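Local coordinates for putative hemin storage protein (Bordetella bronchiseptica, PDB 6AU1) that cleaves deacetylated poly-beta-1,6-N-acetylglucosamine, a biofilm polysaccharide, through the glycoside hydrolase domain that makes up this chain, at residues Y332-Y335 with P336-F339; A79-L82 with K83-G87; P22-Q25 with N26-G30; D313-I316 with L317-M321; A274-P277 with E278-M281. All blocks are in the same frame, centred on the assembly; numbering follows the deposited sequence.

Overall arrangement
The five contacts are local and belong to one TIM-barrel-like domain. Contact 1 is barrel strand 332-335 and the loop after it. Contacts 2 and 3 lie on helices outside the strands; contacts 4 and 5 are at helix starts there. Contact 4 lies closest to contact 1, centres about 12 Å apart; M321 packs on Y332 and Y334, and L317 on Y334. Contact 3 reaches contact 1 where F339 CD1 meets N28 O at 3.5 Å. Contacts 2 and 3 touch through Q81 and L29, and contacts 4 and 5 through Q320 and M281. Contacts 3 and 5 are the most distant pair, centres about 38 Å apart. Sulfate ions, probably from the crystallisation liquor, bind at contacts 4 and 5.

Contact 1 of 5, residues Y332-Y335 with P336-F339; sequences YGYY and PDDF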
loop_
_atom_site.group_PDB
_atom_site.type_symbol
_atom_site.label_atom_id
_atom_site.label_comp_id
_atom_site.label_asym_id
_atom_site.label_seq_id
_atom_site.Cartn_x
_atom_site.Cartn_y
_atom_site.Cartn_z
ATOM N N TYR A 332 6.001 -12.151 -7.044
ATOM C CA TYR A 332 6.271 -11.961 -5.623
ATOM C C TYR A 332 7.335 -10.902 -5.439
ATOM O O TYR A 332 7.846 -10.349 -6.408
ATOM C CB TYR A 332 6.686 -13.283 -4.942
ATOM C CG TYR A 332 7.783 -14.048 -5.648
ATOM C CD1 TYR A 332 9.114 -13.665 -5.527
ATOM C CD2 TYR A 332 7.485 -15.161 -6.426
ATOM C CE1 TYR A 332 10.121 -14.365 -6.182
ATOM C CE2 TYR A 332 8.489 -15.873 -7.081
ATOM C CZ TYR A 332 9.802 -15.458 -6.949
ATOM O OH TYR A 332 10.796 -16.147 -7.592
ATOM N N GLY A 333 7.650 -10.612 -4.189
ATOM C CA GLY A 333 8.626 -9.580 -3.888
ATOM C C GLY A 333 8.795 -9.472 -2.393
ATOM O O GLY A 333 8.308 -10.329 -1.647
ATOM N N TYR A 334 9.485 -8.433 -1.936
ATOM C CA TYR A 334 9.667 -8.301 -0.499
ATOM C C TYR A 334 9.715 -6.840 -0.070
ATOM O O TYR A 334 10.000 -5.935 -0.862
ATOM C CB TYR A 334 10.938 -9.034 -0.027
ATOM C CG TYR A 334 12.225 -8.409 -0.520
ATOM C CD1 TYR A 334 12.809 -7.338 0.160
ATOM C CD2 TYR A 334 12.865 -8.888 -1.658
ATOM C CE1 TYR A 334 13.983 -6.755 -0.296
ATOM C CE2 TYR A 334 14.038 -8.314 -2.122
ATOM C CZ TYR A 334 14.598 -7.251 -1.433
ATOM O OH TYR A 334 15.763 -6.667 -1.884
ATOM N N TYR A 335 9.428 -6.654 1.214
ATOM C CA TYR A 335 9.477 -5.365 1.889
ATOM C C TYR A 335 10.041 -5.630 3.281
ATOM O O TYR A 335 9.618 -6.580 3.930
ATOM C CB TYR A 335 8.076 -4.738 1.978
ATOM C CG TYR A 335 8.039 -3.463 2.790
ATOM C CD1 TYR A 335 8.797 -2.361 2.415
ATOM C CD2 TYR A 335 7.237 -3.354 3.925
ATOM C CE1 TYR A 335 8.764 -1.176 3.164
ATOM C CE2 TYR A 335 7.197 -2.182 4.674
ATOM C CZ TYR A 335 7.969 -1.095 4.288
ATOM O OH TYR A 335 7.933 0.069 5.038
ATOM N N PRO A 336 11.006 -4.814 3.753
ATOM C CA PRO A 336 11.710 -3.682 3.155
ATOM C C PRO A 336 13.097 -4.070 2.659
ATOM O O PRO A 336 13.612 -5.130 3.020
ATOM C CB PRO A 336 11.825 -2.710 4.333
ATOM C CG PRO A 336 12.115 -3.667 5.503
ATOM C CD PRO A 336 11.395 -4.988 5.167
ATOM N N ASP A 337 13.702 -3.219 1.847
ATOM C CA ASP A 337 15.104 -3.419 1.518
ATOM C C ASP A 337 15.960 -2.637 2.506
ATOM O O ASP A 337 15.891 -1.401 2.571
ATOM C CB ASP A 337 15.401 -2.993 0.088
ATOM C CG ASP A 337 16.738 -3.517 -0.390
ATOM O OD1 ASP A 337 16.837 -4.744 -0.572
ATOM O OD2 ASP A 337 17.685 -2.718 -0.527
ATOM N N ASP A 338 16.746 -3.359 3.299
ATOM C CA ASP A 338 17.656 -2.718 4.245
ATOM C C ASP A 338 19.010 -2.605 3.569
ATOM O O ASP A 338 19.926 -3.390 3.842
ATOM C CB ASP A 338 17.740 -3.528 5.546
ATOM C CG ASP A 338 18.477 -2.803 6.659
ATOM O OD1 ASP A 338 19.030 -1.705 6.431
ATOM O OD2 ASP A 338 18.520 -3.359 7.776
ATOM N N PHE A 339 19.128 -1.637 2.665
ATOM C CA PHE A 339 20.303 -1.560 1.797
ATOM C C PHE A 339 21.584 -1.207 2.548
ATOM O O PHE A 339 22.679 -1.568 2.114
ATOM C CB PHE A 339 20.061 -0.554 0.661
ATOM C CG PHE A 339 19.365 0.696 1.097
ATOM C CD1 PHE A 339 20.092 1.772 1.573
ATOM C CD2 PHE A 339 17.977 0.791 1.045
ATOM C CE1 PHE A 339 19.461 2.925 1.988
ATOM C CE2 PHE A 339 17.341 1.949 1.463
ATOM C CZ PHE A 339 18.089 3.012 1.927
#
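Y334 OH donates a short hydrogen bond to D337 OD1, 2.6 Å away. The oxygen is met on its anti side, and the hydroxyl lies 30° out of the carboxylate plane. The phenol ring and the carboxylate are turned 40° against each other. P336 O also comes to the edge of the Y334 ring, 3.7 Å from CD1. On the next residue the contact is over a face. P336 CB sits above the Y335 ring, 3.9 Å from its centroid, in a CH-pi contact. A cis peptide bond joins these two residues. Y335 CG is anti to its backbone N (chi1 174°), which brings the ring back beside its own carbonyl and the proline.

Further out, D337 OD1 also forms a salt bridge with R35 of helix 22-39. Y335 OH bonds to D13 OD1, and the Y335 ring meets W93 edge-to-face. Strand 332-335 closes the parallel barrel, pairing with strands 8-12 and 297-305. The cis proline turns the chain as it leaves this strand. D337 OD1 thus accepts a phenol hydrogen bond and faces a guanidinium, two interactions that would be expected to stabilise its negative charge in this buried place.

Contact 2 of 5, residues A79-L82 with K83-G87; sequences AWQL and KTRAG
W80 O takes two hydrogen bonds from T84, one from N and one from OG1, each 2.9 Å long. The two donors reach it from opposite faces of the carbonyl plane. With chi1 of 63°, T84 OG1 lies between its own N and carbonyl carbon, where it can point back at the preceding turn. The other backbone bonds follow the same i to i+4 pattern. K83 N binds A79 O, and R85 N binds Q81 O at 2.8 Å. A86 N to L82 O is weak, with an angle of 134° at the hydrogen. The helix has a pi-type turn at 83-86, and G87, with positive phi, is the first residue beyond it.

Among polar side chains, Q81 and R85 lie side by side and point the same way. Q81 OE1 sits over one face of the guanidinium, 3.3 Å from R85 NH1. The angle is too poor for a hydrogen bond. The amide and guanidinium planes are 37° apart.

Nonpolar contacts are few. T84 CG2 comes to 4.0 Å from W80 CE3, and L82 CD2 lies 4.4 Å from A86 CB.

K83 NZ pairs with D155, and the W80 ring stacks on H153. L82 touches I33 and M36 of helix 22-39 and V90 of strand 89-94, the strand that follows.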
loop_
_atom_site.group_PDB
_atom_site.type_symbol
_atom_site.label_atom_id
_atom_site.label_comp_id
_atom_site.label_asym_id
_atom_site.label_seq_id
_atom_site.Cartn_x
_atom_site.Cartn_y
_atom_site.Cartn_z
ATOM N N ALA A 79 13.670 8.175 -7.749
ATOM C CA ALA A 79 12.960 7.536 -8.856
ATOM C C ALA A 79 13.784 7.619 -10.141
ATOM O O ALA A 79 13.940 6.623 -10.851
ATOM C CB ALA A 79 11.592 8.179 -9.056
ATOM N N TRP A 80 14.330 8.797 -10.445
ATOM C CA TRP A 80 15.122 8.920 -11.672
ATOM C C TRP A 80 16.372 8.036 -11.629
ATOM O O TRP A 80 16.753 7.432 -12.639
ATOM C CB TRP A 80 15.530 10.387 -11.929
ATOM C CG TRP A 80 14.519 11.171 -12.739
ATOM C CD1 TRP A 80 13.904 12.346 -12.382
ATOM C CD2 TRP A 80 13.993 10.820 -14.027
ATOM N NE1 TRP A 80 13.044 12.753 -13.383
ATOM C CE2 TRP A 80 13.079 11.832 -14.398
ATOM C CE3 TRP A 80 14.218 9.756 -14.910
ATOM C CZ2 TRP A 80 12.388 11.804 -15.609
ATOM C CZ3 TRP A 80 13.528 9.731 -16.105
ATOM C CH2 TRP A 80 12.627 10.750 -16.445
ATOM N N GLN A 81 17.024 7.958 -10.473
ATOM C CA GLN A 81 18.257 7.179 -10.406
ATOM C C GLN A 81 17.969 5.688 -10.487
ATOM O O GLN A 81 18.726 4.956 -11.118
ATOM C CB GLN A 81 19.048 7.497 -9.143
ATOM C CG GLN A 81 19.607 8.909 -9.152
ATOM C CD GLN A 81 20.916 9.035 -8.407
ATOM O OE1 GLN A 81 21.642 8.058 -8.230
ATOM N NE2 GLN A 81 21.227 10.248 -7.964
ATOM N N LEU A 82 16.892 5.241 -9.837
ATOM C CA LEU A 82 16.458 3.853 -9.995
ATOM C C LEU A 82 16.174 3.525 -11.460
ATOM O O LEU A 82 16.629 2.493 -11.971
ATOM C CB LEU A 82 15.217 3.576 -9.142
ATOM C CG LEU A 82 15.505 3.364 -7.656
ATOM C CD1 LEU A 82 14.196 3.318 -6.888
ATOM C CD2 LEU A 82 16.299 2.075 -7.433
ATOM N N LYS A 83 15.447 4.409 -12.143
ATOM C CA LYS A 83 15.095 4.165 -13.542
ATOM C C LYS A 83 16.319 4.129 -14.448
ATOM O O LYS A 83 16.473 3.212 -15.262
ATOM C CB LYS A 83 14.105 5.225 -14.050
ATOM C CG LYS A 83 12.720 5.091 -13.416
ATOM C CD LYS A 83 11.701 6.061 -14.013
ATOM C CE LYS A 83 11.445 5.784 -15.494
ATOM N NZ LYS A 83 10.970 4.394 -15.764
ATOM N N THR A 84 17.191 5.120 -14.308
ATOM C CA THR A 84 18.283 5.276 -15.257
ATOM C C THR A 84 19.507 4.432 -14.924
ATOM O O THR A 84 20.191 3.954 -15.833
ATOM C CB THR A 84 18.710 6.753 -15.368
ATOM O OG1 THR A 84 19.220 7.207 -14.108
ATOM C CG2 THR A 84 17.519 7.601 -15.759
ATOM N N ARG A 85 19.796 4.249 -13.640
ATOM C CA ARG A 85 21.013 3.536 -13.244
ATOM C C ARG A 85 20.759 2.049 -12.973
ATOM O O ARG A 85 21.602 1.208 -13.287
ATOM C CB ARG A 85 21.652 4.189 -12.012
ATOM C CG ARG A 85 22.071 5.651 -12.211
ATOM C CD ARG A 85 22.898 6.180 -11.041
ATOM N NE ARG A 85 23.290 7.575 -11.252
ATOM C CZ ARG A 85 24.154 8.245 -10.492
ATOM N NH1 ARG A 85 24.733 7.654 -9.455
ATOM N NH2 ARG A 85 24.444 9.509 -10.777
ATOM N N ALA A 86 19.604 1.722 -12.402
ATOM C CA ALA A 86 19.291 0.325 -12.083
ATOM C C ALA A 86 18.396 -0.319 -13.142
ATOM O O ALA A 86 18.270 -1.542 -13.192
ATOM C CB ALA A 86 18.639 0.228 -10.703
ATOM N N GLY A 87 17.769 0.507 -13.977
ATOM C CA GLY A 87 16.919 0.025 -15.053
ATOM C C GLY A 87 15.634 -0.669 -14.624
ATOM O O GLY A 87 15.138 -1.559 -15.318
#

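Contact 3 of 5, residues P22-Q25 with N26-G30; sequences PEQQ and NRNLG
Q24 meets R27 and N28 in the first turns of helix 22-39, one of the outer helices of the TIM-barrel-like domain. Its CB lies 4.0 Å from R27 NH2. CG is anti to the backbone N (chi1 -176°) and the chain then bends at chi2 (62°). This swings the amide over the next turn, with CG 4.1 Å from N28 OD1. CD lies about as far from R27 NE and NH2. The amide divides its two ends. OE1 accepts from R27 NH2 at 3.1 Å, lying in the guanidinium plane, although the donor stands above the plane of the amide. NE2 gives its N-H to N28 OD1 at 3.0 Å, with a fairly straight angle of 159°. One amide thus links the i+3 and i+4 side chains, which fixes its rotation.

R27 is folded against the helix, and E23 O lies over the centre of one face of its guanidinium. N28 is held at its other end, since ND2 bonds to I17 O, at the end of the short helix 14-17. L29 packs against V78 and Q81 of the neighbouring helix 75-86. Beneath the Q24 side chain, the backbone bond from N28 N to Q24 O measures 2.9 Å.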
loop_
_atom_site.group_PDB
_atom_site.type_symbol
_atom_site.label_atom_id
_atom_site.label_comp_id
_atom_site.label_asym_id
_atom_site.label_seq_id
_atom_site.Cartn_x
_atom_site.Cartn_y
_atom_site.Cartn_z
ATOM N N PRO A 22 23.211 15.603 3.934
ATOM C CA PRO A 22 22.921 15.243 2.539
ATOM C C PRO A 22 23.993 14.330 1.931
ATOM O O PRO A 22 23.717 13.592 0.978
ATOM C CB PRO A 22 22.871 16.604 1.823
ATOM C CG PRO A 22 23.686 17.521 2.682
ATOM C CD PRO A 22 23.478 17.047 4.097
ATOM N N GLU A 23 25.197 14.350 2.483
ATOM C CA GLU A 23 26.248 13.498 1.943
ATOM C C GLU A 23 26.049 12.053 2.403
ATOM O O GLU A 23 26.275 11.120 1.635
ATOM C CB GLU A 23 27.631 14.013 2.334
ATOM C CG GLU A 23 28.710 13.685 1.311
ATOM C CD GLU A 23 28.386 14.197 -0.095
ATOM O OE1 GLU A 23 27.743 15.270 -0.230
ATOM O OE2 GLU A 23 28.780 13.517 -1.070
ATOM N N GLN A 24 25.607 11.865 3.645
ATOM C CA GLN A 24 25.214 10.526 4.099
ATOM C C GLN A 24 24.005 10.015 3.318
ATOM O O GLN A 24 23.915 8.829 2.985
ATOM C CB GLN A 24 24.902 10.530 5.595
ATOM C CG GLN A 24 24.585 9.142 6.143
ATOM C CD GLN A 24 25.760 8.196 5.998
ATOM O OE1 GLN A 24 26.890 8.538 6.359
ATOM N NE2 GLN A 24 25.506 7.005 5.451
ATOM N N GLN A 25 23.073 10.919 3.029
ATOM C CA GLN A 25 21.896 10.576 2.253
ATOM C C GLN A 25 22.316 10.089 0.860
ATOM O O GLN A 25 21.760 9.130 0.337
ATOM C CB GLN A 25 20.962 11.785 2.161
ATOM C CG GLN A 25 19.606 11.490 1.541
ATOM C CD GLN A 25 18.693 12.695 1.613
ATOM O OE1 GLN A 25 18.115 12.980 2.662
ATOM N NE2 GLN A 25 18.587 13.429 0.508
ATOM N N ASN A 26 23.306 10.750 0.267
ATOM C CA ASN A 26 23.809 10.331 -1.034
ATOM C C ASN A 26 24.452 8.947 -0.975
ATOM O O ASN A 26 24.268 8.121 -1.872
ATOM C CB ASN A 26 24.817 11.350 -1.571
ATOM C CG ASN A 26 25.409 10.927 -2.901
ATOM O OD1 ASN A 26 24.736 10.966 -3.927
ATOM N ND2 ASN A 26 26.659 10.504 -2.886
ATOM N N ARG A 27 25.216 8.696 0.080
ATOM C CA ARG A 27 25.848 7.388 0.235
ATOM C C ARG A 27 24.785 6.302 0.392
ATOM O O ARG A 27 24.913 5.218 -0.179
ATOM C CB ARG A 27 26.811 7.386 1.423
ATOM C CG ARG A 27 28.092 8.164 1.139
ATOM C CD ARG A 27 29.141 7.927 2.205
ATOM N NE ARG A 27 28.826 8.629 3.442
ATOM C CZ ARG A 27 29.165 9.891 3.684
ATOM N NH1 ARG A 27 29.823 10.585 2.763
ATOM N NH2 ARG A 27 28.841 10.462 4.839
ATOM N N ASN A 28 23.735 6.607 1.155
ATOM C CA ASN A 28 22.609 5.692 1.312
ATOM C C ASN A 28 21.992 5.352 -0.041
ATOM O O ASN A 28 21.796 4.178 -0.379
ATOM C CB ASN A 28 21.535 6.301 2.225
ATOM C CG ASN A 28 22.001 6.462 3.664
ATOM O OD1 ASN A 28 23.039 5.914 4.073
ATOM N ND2 ASN A 28 21.224 7.211 4.453
ATOM N N LEU A 29 21.686 6.393 -0.811
ATOM C CA LEU A 29 21.118 6.213 -2.142
ATOM C C LEU A 29 22.025 5.355 -3.019
ATOM O O LEU A 29 21.553 4.452 -3.706
ATOM C CB LEU A 29 20.865 7.564 -2.809
ATOM C CG LEU A 29 20.280 7.504 -4.221
ATOM C CD1 LEU A 29 19.058 6.585 -4.262
ATOM C CD2 LEU A 29 19.920 8.895 -4.683
ATOM N N GLY A 30 23.327 5.630 -2.984
ATOM C CA GLY A 30 24.283 4.849 -3.749
ATOM C C GLY A 30 24.199 3.359 -3.447
ATOM O O GLY A 30 24.257 2.531 -4.356
#

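Contact 4 of 5, residues D313-I316 with L317-M321; sequences DTEI and LRRQM. With SO4 (sulfate ion), chain D.
E315 has CG anti to the backbone N (chi1 -179°) and bends at chi2 (58°), which carries its carboxylate toward R319 one turn on. R319 has CG anti to the carbonyl carbon (chi1 -77°), and its chain is extended from CG to NE. The two side chains cross at about a right angle. E315 OE2 forms a salt bridge with R319 NE at 3.6 Å, a long one, and comes to 3.5 Å from R319 CG. E315 CG lies over one face of the guanidinium. A water bridges the same E315 OE2 to R318 NH1, 2.8 Å from each. R318 NH2 reaches further, to a salt bridge with D351 of helix 346-353.

These residues open helix 314-326, an outer helix of the TIM-barrel-like domain. D313 is at the N-cap position, but its side chain makes no capping bond. Its carbonyl oxygen accepts from both I316 N and L317 N. A sulfate, probably from the crystallisation liquor, sits at this helix start. Its O1 takes hydrogen bonds from T314 N at 2.7 Å and from T314 OG1 at 2.9 Å. T314 OG1 is also hydrogen-bonded with D345 N. L317 packs on L301 and A303 of strand 297-305.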
loop_
_atom_site.group_PDB
_atom_site.type_symbol
_atom_site.label_atom_id
_atom_site.label_comp_id
_atom_site.label_asym_id
_atom_site.label_seq_id
_atom_site.Cartn_x
_atom_site.Cartn_y
_atom_site.Cartn_z
ATOM N N ASP A 313 16.095 -13.916 8.439
ATOM C CA ASP A 313 17.144 -14.662 7.742
ATOM C C ASP A 313 16.823 -14.787 6.258
ATOM O O ASP A 313 15.725 -15.207 5.891
ATOM C CB ASP A 313 17.317 -16.050 8.355
ATOM C CG ASP A 313 18.032 -16.011 9.689
ATOM O OD1 ASP A 313 18.243 -17.088 10.279
ATOM O OD2 ASP A 313 18.396 -14.904 10.142
ATOM N N THR A 314 17.773 -14.398 5.412
ATOM C CA THR A 314 17.540 -14.387 3.970
ATOM C C THR A 314 17.146 -15.778 3.480
ATOM O O THR A 314 16.346 -15.914 2.549
ATOM C CB THR A 314 18.781 -13.886 3.201
ATOM O OG1 THR A 314 19.068 -12.537 3.588
ATOM C CG2 THR A 314 18.544 -13.919 1.697
ATOM N N GLU A 315 17.671 -16.813 4.131
ATOM C CA GLU A 315 17.328 -18.181 3.741
ATOM C C GLU A 315 15.849 -18.481 4.019
ATOM O O GLU A 315 15.228 -19.270 3.315
ATOM C CB GLU A 315 18.229 -19.193 4.457
ATOM C CG GLU A 315 17.955 -20.650 4.090
ATOM C CD GLU A 315 18.088 -20.925 2.594
ATOM O OE1 GLU A 315 19.027 -20.394 1.963
ATOM O OE2 GLU A 315 17.246 -21.669 2.049
ATOM N N ILE A 316 15.274 -17.848 5.035
ATOM C CA ILE A 316 13.851 -18.038 5.296
ATOM C C ILE A 316 13.019 -17.364 4.201
ATOM O O ILE A 316 12.019 -17.915 3.723
ATOM C CB ILE A 316 13.456 -17.485 6.684
ATOM C CG1 ILE A 316 14.040 -18.373 7.787
ATOM C CG2 ILE A 316 11.940 -17.398 6.820
ATOM C CD1 ILE A 316 13.898 -17.792 9.191
ATOM N N LEU A 317 13.452 -16.178 3.796
ATOM C CA LEU A 317 12.797 -15.437 2.726
ATOM C C LEU A 317 12.881 -16.197 1.402
ATOM O O LEU A 317 11.892 -16.307 0.665
ATOM C CB LEU A 317 13.434 -14.056 2.595
ATOM C CG LEU A 317 12.837 -13.089 1.573
ATOM C CD1 LEU A 317 11.383 -12.829 1.894
ATOM C CD2 LEU A 317 13.637 -11.778 1.568
ATOM N N ARG A 318 14.061 -16.726 1.104
ATOM C CA ARG A 318 14.239 -17.485 -0.128
ATOM C C ARG A 318 13.367 -18.738 -0.117
ATOM O O ARG A 318 12.797 -19.110 -1.152
ATOM C CB ARG A 318 15.708 -17.864 -0.335
ATOM C CG ARG A 318 16.000 -18.459 -1.719
ATOM C CD ARG A 318 17.484 -18.743 -1.888
ATOM N NE ARG A 318 17.815 -19.253 -3.224
ATOM C CZ ARG A 318 17.614 -20.509 -3.615
ATOM N NH1 ARG A 318 17.077 -21.388 -2.778
ATOM N NH2 ARG A 318 17.945 -20.888 -4.843
ATOM N N ARG A 319 13.265 -19.397 1.035
ATOM C CA ARG A 319 12.446 -20.609 1.111
ATOM C C ARG A 319 10.987 -20.277 0.819
ATOM O O ARG A 319 10.277 -21.084 0.210
ATOM C CB ARG A 319 12.553 -21.284 2.478
ATOM C CG ARG A 319 13.828 -22.073 2.713
ATOM C CD ARG A 319 13.798 -22.712 4.094
ATOM N NE ARG A 319 15.130 -23.073 4.572
ATOM C CZ ARG A 319 15.479 -23.096 5.855
ATOM N NH1 ARG A 319 14.596 -22.770 6.793
ATOM N NH2 ARG A 319 16.712 -23.437 6.200
ATOM N N GLN A 320 10.540 -19.096 1.251
ATOM C CA GLN A 320 9.171 -18.678 0.955
ATOM C C GLN A 320 9.001 -18.464 -0.550
ATOM O O GLN A 320 7.992 -18.873 -1.135
ATOM C CB GLN A 320 8.793 -17.407 1.730
ATOM C CG GLN A 320 8.607 -17.660 3.212
ATOM C CD GLN A 320 8.153 -16.417 3.950
ATOM O OE1 GLN A 320 8.478 -15.298 3.554
ATOM N NE2 GLN A 320 7.386 -16.608 5.014
ATOM N N MET A 321 10.000 -17.858 -1.183
ATOM C CA MET A 321 9.935 -17.646 -2.626
ATOM C C MET A 321 9.946 -18.973 -3.382
ATOM O O MET A 321 9.188 -19.141 -4.336
ATOM C CB MET A 321 11.083 -16.750 -3.088
ATOM C CG MET A 321 10.934 -15.312 -2.588
ATOM S SD MET A 321 12.364 -14.317 -3.011
ATOM C CE MET A 321 11.891 -12.750 -2.275
HETATM S S SO4 D . 21.411 -13.167 6.099
HETATM O O1 SO4 D . 19.972 -13.034 6.308
HETATM O O2 SO4 D . 21.741 -14.564 5.834
HETATM O O3 SO4 D . 21.812 -12.365 4.946
HETATM O O4 SO4 D . 22.124 -12.690 7.280
HETATM O O HOH W 1 15.687 -21.565 -0.307
#

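Contact 5 of 5, residues A274-P277 with E278-M281; sequences AARP and EQWM. With SO4 (sulfate ion), chain F; SO4 (sulfate ion), chain E.
R276 O receives the hydrogen bond of W280 N at 2.8 Å, nearly along the C=O axis, in the first turn of helix 277-290. M281 N follows with a bond to P277 O.

One sulfate is bound at the start of this turn by R276, E278 and Q279. Q279 N donates to sulfate O3 at 2.8 Å. E278 N donates to sulfate O4 at 3.0 Å. R276 NE gives a straight bond (169°) to O1 at 3.0 Å, with O1 at the edge of the guanidinium, and a weak one to O3. The R276 chain bends at chi3 (52°). Its guanidinium ends up with Q279 CD over one face, and the two flat groups are turned 41° apart. Q279 NE2 bonds O1 of a second sulfate at 3.2 Å.

Ahead of the helix, A274 CB sits over the face of the five-membered ring of W280, 3.9 Å from its centroid, in a CH-pi contact. M281 packs on Q320, Q323 and L324 of helix 314-326, the next outer helix. Both sulfates probably come from the crystallisation liquor. The first marks an anion site of the kind common at helix N-termini, where backbone N-H groups of the first turn point at the anion; here R276, the N-cap residue, adds its NE.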
loop_
_atom_site.group_PDB
_atom_site.type_symbol
_atom_site.label_atom_id
_atom_site.label_comp_id
_atom_site.label_asym_id
_atom_site.label_seq_id
_atom_site.Cartn_x
_atom_site.Cartn_y
_atom_site.Cartn_z
ATOM N N ALA A 274 1.085 -16.114 12.423
ATOM C CA ALA A 274 0.743 -17.467 12.002
ATOM C C ALA A 274 1.521 -18.521 12.782
ATOM O O ALA A 274 2.744 -18.445 12.892
ATOM C CB ALA A 274 0.991 -17.633 10.504
ATOM N N ALA A 275 0.801 -19.505 13.315
ATOM C CA ALA A 275 1.413 -20.594 14.066
ATOM C C ALA A 275 2.175 -21.555 13.153
ATOM O O ALA A 275 3.206 -22.103 13.543
ATOM C CB ALA A 275 0.351 -21.351 14.861
ATOM N N ARG A 276 1.662 -21.757 11.941
ATOM C CA ARG A 276 2.282 -22.662 10.978
ATOM C C ARG A 276 2.504 -21.930 9.649
ATOM O O ARG A 276 1.687 -22.030 8.731
ATOM C CB ARG A 276 1.417 -23.909 10.766
ATOM C CG ARG A 276 1.168 -24.736 12.028
ATOM C CD ARG A 276 0.515 -26.066 11.676
ATOM N NE ARG A 276 1.267 -26.763 10.634
ATOM C CZ ARG A 276 0.793 -27.771 9.907
ATOM N NH1 ARG A 276 1.556 -28.335 8.980
ATOM N NH2 ARG A 276 -0.441 -28.214 10.103
ATOM N N PRO A 277 3.611 -21.182 9.554
ATOM C CA PRO A 277 3.854 -20.285 8.417
ATOM C C PRO A 277 3.862 -20.975 7.044
ATOM O O PRO A 277 3.470 -20.338 6.066
ATOM C CB PRO A 277 5.232 -19.688 8.732
ATOM C CG PRO A 277 5.351 -19.790 10.217
ATOM C CD PRO A 277 4.664 -21.073 10.578
ATOM N N GLU A 278 4.298 -22.227 6.957
ATOM C CA GLU A 278 4.338 -22.888 5.652
ATOM C C GLU A 278 2.930 -23.273 5.210
ATOM O O GLU A 278 2.544 -23.043 4.061
ATOM C CB GLU A 278 5.259 -24.112 5.678
ATOM C CG GLU A 278 6.719 -23.750 5.897
ATOM C CD GLU A 278 7.680 -24.687 5.190
ATOM O OE1 GLU A 278 7.320 -25.863 4.959
ATOM O OE2 GLU A 278 8.799 -24.240 4.859
ATOM N N GLN A 279 2.158 -23.845 6.129
ATOM C CA GLN A 279 0.760 -24.147 5.856
ATOM C C GLN A 279 -0.000 -22.868 5.515
ATOM O O GLN A 279 -0.826 -22.839 4.599
ATOM C CB GLN A 279 0.103 -24.836 7.055
ATOM C CG GLN A 279 -1.352 -25.185 6.813
ATOM C CD GLN A 279 -2.027 -25.779 8.036
ATOM O OE1 GLN A 279 -2.071 -25.158 9.096
ATOM N NE2 GLN A 279 -2.551 -26.990 7.892
ATOM N N TRP A 280 0.279 -21.815 6.276
ATOM C CA TRP A 280 -0.373 -20.525 6.089
ATOM C C TRP A 280 -0.191 -20.018 4.663
ATOM O O TRP A 280 -1.146 -19.605 4.007
ATOM C CB TRP A 280 0.194 -19.513 7.087
ATOM C CG TRP A 280 -0.541 -18.198 7.176
ATOM C CD1 TRP A 280 -1.549 -17.876 8.037
ATOM C CD2 TRP A 280 -0.287 -17.022 6.398
ATOM N NE1 TRP A 280 -1.946 -16.573 7.836
ATOM C CE2 TRP A 280 -1.189 -16.031 6.832
ATOM C CE3 TRP A 280 0.615 -16.715 5.373
ATOM C CZ2 TRP A 280 -1.217 -14.754 6.277
ATOM C CZ3 TRP A 280 0.585 -15.452 4.821
ATOM C CH2 TRP A 280 -0.320 -14.483 5.277
ATOM N N MET A 281 1.046 -20.058 4.183
ATOM C CA MET A 281 1.337 -19.598 2.833
ATOM C C MET A 281 0.673 -20.504 1.791
ATOM O O MET A 281 0.179 -20.033 0.762
ATOM C CB MET A 281 2.848 -19.539 2.603
ATOM C CG MET A 281 3.232 -18.812 1.325
ATOM S SD MET A 281 3.017 -17.024 1.508
ATOM C CE MET A 281 4.270 -16.654 2.735
HETATM S S SO4 F . 4.391 -25.403 9.093
HETATM O O1 SO4 F . 4.086 -25.755 10.477
HETATM O O2 SO4 F . 5.202 -26.460 8.493
HETATM O O3 SO4 F . 3.150 -25.276 8.338
HETATM O O4 SO4 F . 5.129 -24.141 9.073
HETATM S S SO4 E . -2.831 -27.804 4.078
HETATM O O1 SO4 E . -1.782 -28.115 5.046
HETATM O O2 SO4 E . -3.424 -29.045 3.590
HETATM O O3 SO4 E . -2.255 -27.074 2.952
HETATM O O4 SO4 E . -3.864 -26.985 4.707
#